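Local coordinates for protein L-talarate/galactarate dehydratase (Salmonella typhimurium, PDB 2PP0) that dehydrates L-talarate and galactarate to 5-keto-4-deoxy-D-glucarate with the help of magnesium, and also epimerizes L-talarate to galactarate, at residues 134-137 with 138-142; 378-382 with 383-387. All blocks are in the same frame, centred on the assembly; numbering follows the deposited sequence.

Contact 1: residues 134-137 with 138-142; sequences PIDI and ALWDM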
ATOM      1  N   PRO B 134      14.683  -5.805 -10.292  1.00 28.76           N
ATOM      2  CA  PRO B 134      15.824  -4.921  -9.995  1.00 28.93           C
ATOM      3  C   PRO B 134      15.442  -3.452 -10.155  1.00 28.40           C
ATOM      4  O   PRO B 134      15.805  -2.600  -9.340  1.00 29.98           O
ATOM      5  CB  PRO B 134      16.872  -5.336 -11.030  1.00 29.17           C
ATOM      6  CG  PRO B 134      16.500  -6.770 -11.357  1.00 28.82           C
ATOM      7  CD  PRO B 134      15.000  -6.722 -11.405  1.00 29.27           C
ATOM      8  N   ILE B 135      14.710  -3.168 -11.225  1.00 27.90           N
ATOM      9  CA  ILE B 135      14.271  -1.816 -11.529  1.00 26.20           C
ATOM     10  C   ILE B 135      13.269  -1.294 -10.497  1.00 25.57           C
ATOM     11  O   ILE B 135      13.432  -0.185  -9.968  1.00 23.76           O
ATOM     12  CB  ILE B 135      13.667  -1.770 -12.947  1.00 26.49           C
ATOM     13  CG1 ILE B 135      14.773  -2.056 -13.972  1.00 29.22           C
ATOM     14  CG2 ILE B 135      13.030  -0.417 -13.213  1.00 27.90           C
ATOM     15  CD1 ILE B 135      14.269  -2.349 -15.381  1.00 28.48           C
ATOM     16  N   ASP B 136      12.249  -2.095 -10.204  1.00 23.81           N
ATOM     17  CA  ASP B 136      11.229  -1.719  -9.231  1.00 25.50           C
ATOM     18  C   ASP B 136      11.877  -1.430  -7.879  1.00 25.80           C
ATOM     19  O   ASP B 136      11.566  -0.430  -7.231  1.00 26.06           O
ATOM     20  CB  ASP B 136      10.200  -2.849  -9.066  1.00 25.53           C
ATOM     21  CG  ASP B 136       9.104  -2.506  -8.057  1.00 24.22           C
ATOM     22  OD1 ASP B 136       8.210  -1.706  -8.395  1.00 23.43           O
ATOM     23  OD2 ASP B 136       9.136  -3.035  -6.926  1.00 24.88           O
ATOM     24  N   ILE B 137      12.779  -2.315  -7.465  1.00 26.14           N
ATOM     25  CA  ILE B 137      13.470  -2.182  -6.193  1.00 26.97           C
ATOM     26  C   ILE B 137      14.344  -0.917  -6.181  1.00 28.02           C
ATOM     27  O   ILE B 137      14.377  -0.190  -5.184  1.00 27.66           O
ATOM     28  CB  ILE B 137      14.307  -3.454  -5.899  1.00 26.95           C
ATOM     29  CG1 ILE B 137      13.359  -4.641  -5.641  1.00 28.03           C
ATOM     30  CG2 ILE B 137      15.205  -3.247  -4.693  1.00 26.19           C
ATOM     31  CD1 ILE B 137      14.081  -5.974  -5.391  1.00 28.43           C
ATOM     32  N   ALA B 138      15.026  -0.647  -7.292  1.00 25.84           N
ATOM     33  CA  ALA B 138      15.872   0.541  -7.392  1.00 27.09           C
ATOM     34  C   ALA B 138      15.017   1.804  -7.278  1.00 27.85           C
ATOM     35  O   ALA B 138      15.438   2.795  -6.681  1.00 27.45           O
ATOM     36  CB  ALA B 138      16.638   0.543  -8.723  1.00 26.21           C
ATOM     37  N   LEU B 139      13.816   1.768  -7.853  1.00 27.24           N
ATOM     38  CA  LEU B 139      12.927   2.917  -7.786  1.00 27.98           C
ATOM     39  C   LEU B 139      12.466   3.164  -6.349  1.00 28.21           C
ATOM     40  O   LEU B 139      12.333   4.313  -5.932  1.00 28.40           O
ATOM     41  CB  LEU B 139      11.725   2.722  -8.712  1.00 29.12           C
ATOM     42  CG  LEU B 139      12.040   2.778 -10.210  1.00 27.59           C
ATOM     43  CD1 LEU B 139      10.757   2.552 -11.002  1.00 27.78           C
ATOM     44  CD2 LEU B 139      12.654   4.137 -10.564  1.00 28.10           C
ATOM     45  N   TRP B 140      12.226   2.097  -5.589  1.00 27.13           N
ATOM     46  CA  TRP B 140      11.829   2.258  -4.189  1.00 27.00           C
ATOM     47  C   TRP B 140      13.015   2.777  -3.363  1.00 27.32           C
ATOM     48  O   TRP B 140      12.839   3.582  -2.436  1.00 25.50           O
ATOM     49  CB  TRP B 140      11.333   0.937  -3.602  1.00 27.43           C
ATOM     50  CG  TRP B 140       9.886   0.670  -3.880  1.00 27.28           C
ATOM     51  CD1 TRP B 140       9.362  -0.161  -4.837  1.00 28.29           C
ATOM     52  CD2 TRP B 140       8.770   1.256  -3.202  1.00 27.97           C
ATOM     53  NE1 TRP B 140       7.983  -0.126  -4.791  1.00 27.90           N
ATOM     54  CE2 TRP B 140       7.595   0.736  -3.796  1.00 28.96           C
ATOM     55  CE3 TRP B 140       8.647   2.174  -2.147  1.00 28.39           C
ATOM     56  CZ2 TRP B 140       6.315   1.104  -3.369  1.00 27.66           C
ATOM     57  CZ3 TRP B 140       7.370   2.541  -1.721  1.00 26.85           C
ATOM     58  CH2 TRP B 140       6.223   2.006  -2.333  1.00 29.10           C
ATOM     59  N   ASP B 141      14.214   2.305  -3.701  1.00 26.56           N
ATOM     60  CA  ASP B 141      15.449   2.724  -3.034  1.00 28.29           C
ATOM     61  C   ASP B 141      15.603   4.231  -3.243  1.00 27.18           C
ATOM     62  O   ASP B 141      15.904   4.973  -2.307  1.00 27.94           O
ATOM     63  CB  ASP B 141      16.648   1.973  -3.642  1.00 27.57           C
ATOM     64  CG  ASP B 141      17.989   2.403  -3.054  1.00 30.16           C
ATOM     65  OD1 ASP B 141      18.215   2.227  -1.831  1.00 28.28           O
ATOM     66  OD2 ASP B 141      18.828   2.912  -3.829  1.00 28.71           O
ATOM     67  N   MET B 142      15.369   4.673  -4.477  1.00 27.65           N
ATOM     68  CA  MET B 142      15.475   6.083  -4.834  1.00 27.34           C
ATOM     69  C   MET B 142      14.444   6.935  -4.096  1.00 28.32           C
ATOM     70  O   MET B 142      14.784   7.982  -3.534  1.00 26.76           O
ATOM     71  CB  MET B 142      15.298   6.275  -6.351  1.00 25.02           C
ATOM     72  CG  MET B 142      15.351   7.739  -6.809  1.00 22.92           C
ATOM     73  SD  MET B 142      15.016   8.043  -8.570  1.00 19.31           S
ATOM     74  CE  MET B 142      16.588   7.537  -9.224  1.00 25.32           C
TER
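Asp136 and Trp140 come together one helical turn apart through different first torsions: the carboxylate carbon of Asp136 is turned away from its own backbone N (chi1 -180°), while CG of Trp140 is anti to the carbonyl carbon (chi1 -85°), which sends the indole back over the preceding turn. The two side chains run alongside each other, pointing the same way. CG of Asp136 sits in the plane of the indole at its edge, with the two planes 70° apart. Asp136 OD2 is 3.6 Å from Trp140 CD1, and the backbone Asp136 O approaches the same CD1 at 3.3 Å, so the oxygens meet the slightly positive C-H edge of the ring and not its electron-rich face. Ser309 OG hydrogen-bonds both Asp136 OD1 and Trp140 NE1, and two bonds to one hydroxyl probably restrict the rotation of both groups. Helix 127-146, to which the pair belongs, is part of the N-terminal capping domain of an enolase-superfamily enzyme, and Ser309 lies on helix 308-320 of the barrel domain, so the bridge joins the two domains. On another side of the helix Ile135 CG2 and Leu139 CD1 meet at 4.3 Å. Both residues touch Ile67 of strand 57-69, where branched apolar chains suit the sheet surface, and the small Ala138 lets the helix lie close to it. The helix is kinked at Pro134, which suits a residue with no N-H to give; beyond it Ala138, Leu139, Trp140 and Asp141 each donate to the carbonyl four residues back, as in Asp141 N to Ile137 O (2.9 Å). Asp141, buried, sends its carboxylate away from Ile137 to a salt bridge with Lys145 and to the backbone N of Val76 and Leu376.

Contact 2: residues 378-382 with 383-387; sequences FTLSE and QARRW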
ATOM      1  N   PHE B 378      22.531   0.198   1.273  1.00 34.47           N
ATOM      2  CA  PHE B 378      23.689  -0.541   0.782  1.00 36.15           C
ATOM      3  C   PHE B 378      24.249   0.091  -0.479  1.00 34.02           C
ATOM      4  O   PHE B 378      23.501   0.638  -1.286  1.00 34.46           O
ATOM      5  CB  PHE B 378      23.299  -1.996   0.466  1.00 38.83           C
ATOM      6  CG  PHE B 378      22.992  -2.835   1.684  1.00 43.06           C
ATOM      7  CD1 PHE B 378      24.016  -3.300   2.505  1.00 45.23           C
ATOM      8  CD2 PHE B 378      21.680  -3.181   1.994  1.00 44.61           C
ATOM      9  CE1 PHE B 378      23.740  -4.099   3.614  1.00 46.86           C
ATOM     10  CE2 PHE B 378      21.390  -3.982   3.103  1.00 45.90           C
ATOM     11  CZ  PHE B 378      22.423  -4.442   3.913  1.00 46.86           C
ATOM     12  N   THR B 379      25.568   0.026  -0.640  1.00 33.35           N
ATOM     13  CA  THR B 379      26.216   0.546  -1.841  1.00 33.54           C
ATOM     14  C   THR B 379      27.002  -0.618  -2.440  1.00 32.34           C
ATOM     15  O   THR B 379      27.541  -1.447  -1.711  1.00 32.68           O
ATOM     16  CB  THR B 379      27.187   1.711  -1.538  1.00 34.37           C
ATOM     17  OG1 THR B 379      28.227   1.256  -0.666  1.00 36.74           O
ATOM     18  CG2 THR B 379      26.442   2.870  -0.890  1.00 34.69           C
ATOM     19  N   LEU B 380      27.045  -0.691  -3.763  1.00 32.99           N
ATOM     20  CA  LEU B 380      27.756  -1.767  -4.447  1.00 33.69           C
ATOM     21  C   LEU B 380      29.259  -1.708  -4.199  1.00 34.33           C
ATOM     22  O   LEU B 380      29.890  -0.666  -4.379  1.00 35.13           O
ATOM     23  CB  LEU B 380      27.479  -1.704  -5.947  1.00 33.09           C
ATOM     24  CG  LEU B 380      26.030  -1.976  -6.358  1.00 33.78           C
ATOM     25  CD1 LEU B 380      25.855  -1.713  -7.846  1.00 32.58           C
ATOM     26  CD2 LEU B 380      25.661  -3.416  -6.011  1.00 34.28           C
ATOM     27  N   SER B 381      29.819  -2.838  -3.784  1.00 34.16           N
ATOM     28  CA  SER B 381      31.243  -2.951  -3.493  1.00 34.75           C
ATOM     29  C   SER B 381      32.051  -3.143  -4.767  1.00 37.05           C
ATOM     30  O   SER B 381      31.491  -3.357  -5.844  1.00 35.54           O
ATOM     31  CB  SER B 381      31.491  -4.156  -2.604  1.00 34.79           C
ATOM     32  OG  SER B 381      31.315  -5.339  -3.366  1.00 33.10           O
ATOM     33  N   GLU B 382      33.374  -3.086  -4.632  1.00 36.89           N
ATOM     34  CA  GLU B 382      34.262  -3.273  -5.771  1.00 38.50           C
ATOM     35  C   GLU B 382      34.171  -4.728  -6.213  1.00 37.32           C
ATOM     36  O   GLU B 382      34.251  -5.027  -7.402  1.00 38.56           O
ATOM     37  CB  GLU B 382      35.705  -2.920  -5.385  1.00 40.89           C
ATOM     38  CG  GLU B 382      36.745  -3.173  -6.471  1.00 44.16           C
ATOM     39  CD  GLU B 382      36.383  -2.538  -7.801  1.00 47.59           C
ATOM     40  OE1 GLU B 382      35.869  -1.399  -7.806  1.00 47.13           O
ATOM     41  OE2 GLU B 382      36.628  -3.175  -8.850  1.00 49.70           O
ATOM     42  N   GLN B 383      33.988  -5.625  -5.248  1.00 36.90           N
ATOM     43  CA  GLN B 383      33.877  -7.051  -5.530  1.00 38.33           C
ATOM     44  C   GLN B 383      32.682  -7.368  -6.438  1.00 38.80           C
ATOM     45  O   GLN B 383      32.742  -8.295  -7.250  1.00 38.05           O
ATOM     46  CB  GLN B 383      33.743  -7.839  -4.227  1.00 39.61           C
ATOM     47  CG  GLN B 383      33.783  -9.344  -4.428  1.00 42.03           C
ATOM     48  CD  GLN B 383      35.088  -9.801  -5.052  1.00 44.60           C
ATOM     49  OE1 GLN B 383      36.157  -9.618  -4.475  1.00 46.41           O
ATOM     50  NE2 GLN B 383      35.006 -10.394  -6.242  1.00 45.54           N
ATOM     51  N   ALA B 384      31.598  -6.604  -6.290  1.00 37.70           N
ATOM     52  CA  ALA B 384      30.405  -6.798  -7.107  1.00 37.54           C
ATOM     53  C   ALA B 384      30.742  -6.462  -8.555  1.00 37.45           C
ATOM     54  O   ALA B 384      30.190  -7.049  -9.487  1.00 36.62           O
ATOM     55  CB  ALA B 384      29.267  -5.905  -6.611  1.00 36.21           C
ATOM     56  N   ARG B 385      31.652  -5.511  -8.740  1.00 36.88           N
ATOM     57  CA  ARG B 385      32.061  -5.117 -10.082  1.00 36.89           C
ATOM     58  C   ARG B 385      32.963  -6.207 -10.644  1.00 37.56           C
ATOM     59  O   ARG B 385      32.859  -6.563 -11.815  1.00 37.55           O
ATOM     60  CB  ARG B 385      32.811  -3.784 -10.044  1.00 37.52           C
ATOM     61  CG  ARG B 385      32.036  -2.649  -9.376  1.00 37.31           C
ATOM     62  CD  ARG B 385      30.687  -2.409 -10.049  1.00 37.87           C
ATOM     63  NE  ARG B 385      30.067  -1.175  -9.574  1.00 38.77           N
ATOM     64  CZ  ARG B 385      28.892  -0.710  -9.991  1.00 38.22           C
ATOM     65  NH1 ARG B 385      28.183  -1.375 -10.897  1.00 36.22           N
ATOM     66  NH2 ARG B 385      28.432   0.437  -9.508  1.00 36.85           N
ATOM     67  N   ARG B 386      33.845  -6.734  -9.800  1.00 38.12           N
ATOM     68  CA  ARG B 386      34.758  -7.795 -10.206  1.00 40.19           C
ATOM     69  C   ARG B 386      33.967  -9.017 -10.667  1.00 39.49           C
ATOM     70  O   ARG B 386      34.380  -9.717 -11.587  1.00 38.80           O
ATOM     71  CB  ARG B 386      35.666  -8.212  -9.044  1.00 42.47           C
ATOM     72  CG  ARG B 386      37.016  -7.505  -8.960  1.00 46.85           C
ATOM     73  CD  ARG B 386      37.874  -8.175  -7.882  1.00 50.47           C
ATOM     74  NE  ARG B 386      37.894  -9.635  -8.045  1.00 55.54           N
ATOM     75  CZ  ARG B 386      38.374 -10.490  -7.144  1.00 56.90           C
ATOM     76  NH1 ARG B 386      38.882 -10.038  -6.002  1.00 57.81           N
ATOM     77  NH2 ARG B 386      38.336 -11.800  -7.373  1.00 55.11           N
ATOM     78  N   TRP B 387      32.835  -9.273 -10.017  1.00 37.82           N
ATOM     79  CA  TRP B 387      32.007 -10.424 -10.362  1.00 36.76           C
ATOM     80  C   TRP B 387      31.010 -10.187 -11.490  1.00 36.60           C
ATOM     81  O   TRP B 387      30.245 -11.083 -11.842  1.00 37.36           O
ATOM     82  CB  TRP B 387      31.255 -10.925  -9.129  1.00 36.25           C
ATOM     83  CG  TRP B 387      32.114 -11.687  -8.167  1.00 36.13           C
ATOM     84  CD1 TRP B 387      33.228 -12.417  -8.466  1.00 35.12           C
ATOM     85  CD2 TRP B 387      31.891 -11.853  -6.762  1.00 36.05           C
ATOM     86  NE1 TRP B 387      33.709 -13.031  -7.337  1.00 35.95           N
ATOM     87  CE2 TRP B 387      32.907 -12.703  -6.277  1.00 36.11           C
ATOM     88  CE3 TRP B 387      30.927 -11.369  -5.867  1.00 36.87           C
ATOM     89  CZ2 TRP B 387      32.989 -13.082  -4.934  1.00 37.00           C
ATOM     90  CZ3 TRP B 387      31.009 -11.745  -4.531  1.00 36.60           C
ATOM     91  CH2 TRP B 387      32.033 -12.595  -4.078  1.00 38.23           C
TER
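From Leu380 to Glu382 the backbone passes from extended angles (Ser381 psi 172°) into helical ones, and the short helix 382-386 starts with Ser381 as its N-cap. The serine hydroxyl, tucked between its backbone N and carbonyl carbon (chi1 72°), reaches forward over the first turn and accepts from Ala384 N at 3.2 Å from Ser381 OG. A small polar residue suits this place, because the first amides of a helix lack carbonyl partners in a preceding turn. The hydroxyl also bonds to Pro355 O, which ties the cap to a neighbouring loop. Glu382 O is gripped more firmly by Arg386 N, 3.0 Å away and in the carbonyl plane, than by Arg385 N, whose bond is weak. Leu380 and Arg385 cross at about a right angle: Leu380 CD1 rests over one face of the guanidinium, toward its rim and 3.7 Å from Arg385 NH2, while Leu380 CD2 lies 4.4 Å from Ala384 CB. The bend at chi2 of Arg385 helps to bring the guanidinium face to the Leu380 CD1 methyl. With one flat face packed on a methyl, the N-H groups in the plane are left to bond, and NH1 forms a salt bridge with Glu66; apolar contact and ion pair together probably hold the arginine against strand 57-69.

Contact 1 and contact 2 are about 17 Å apart between centres, and their nearest atoms are about 6 Å apart without touching. Strand 57-69 of the N-terminal domain relates them, since side chains of both 134-142 and 378-387 pack on it, those of contact 2 including Leu380 on Ile64. A second link runs through Leu376, just ahead of Phe378 in the chain: it touches Ile137, which brings the segment leading into contact 2 against helix 127-146. The two differ in their relation to catalysis: the side chain of Ile137 is about 8 Å from that of Asp301, thought to raise the basicity of the active-site His328, whereas contact 2 lies away from the catalytic and substrate-binding residues.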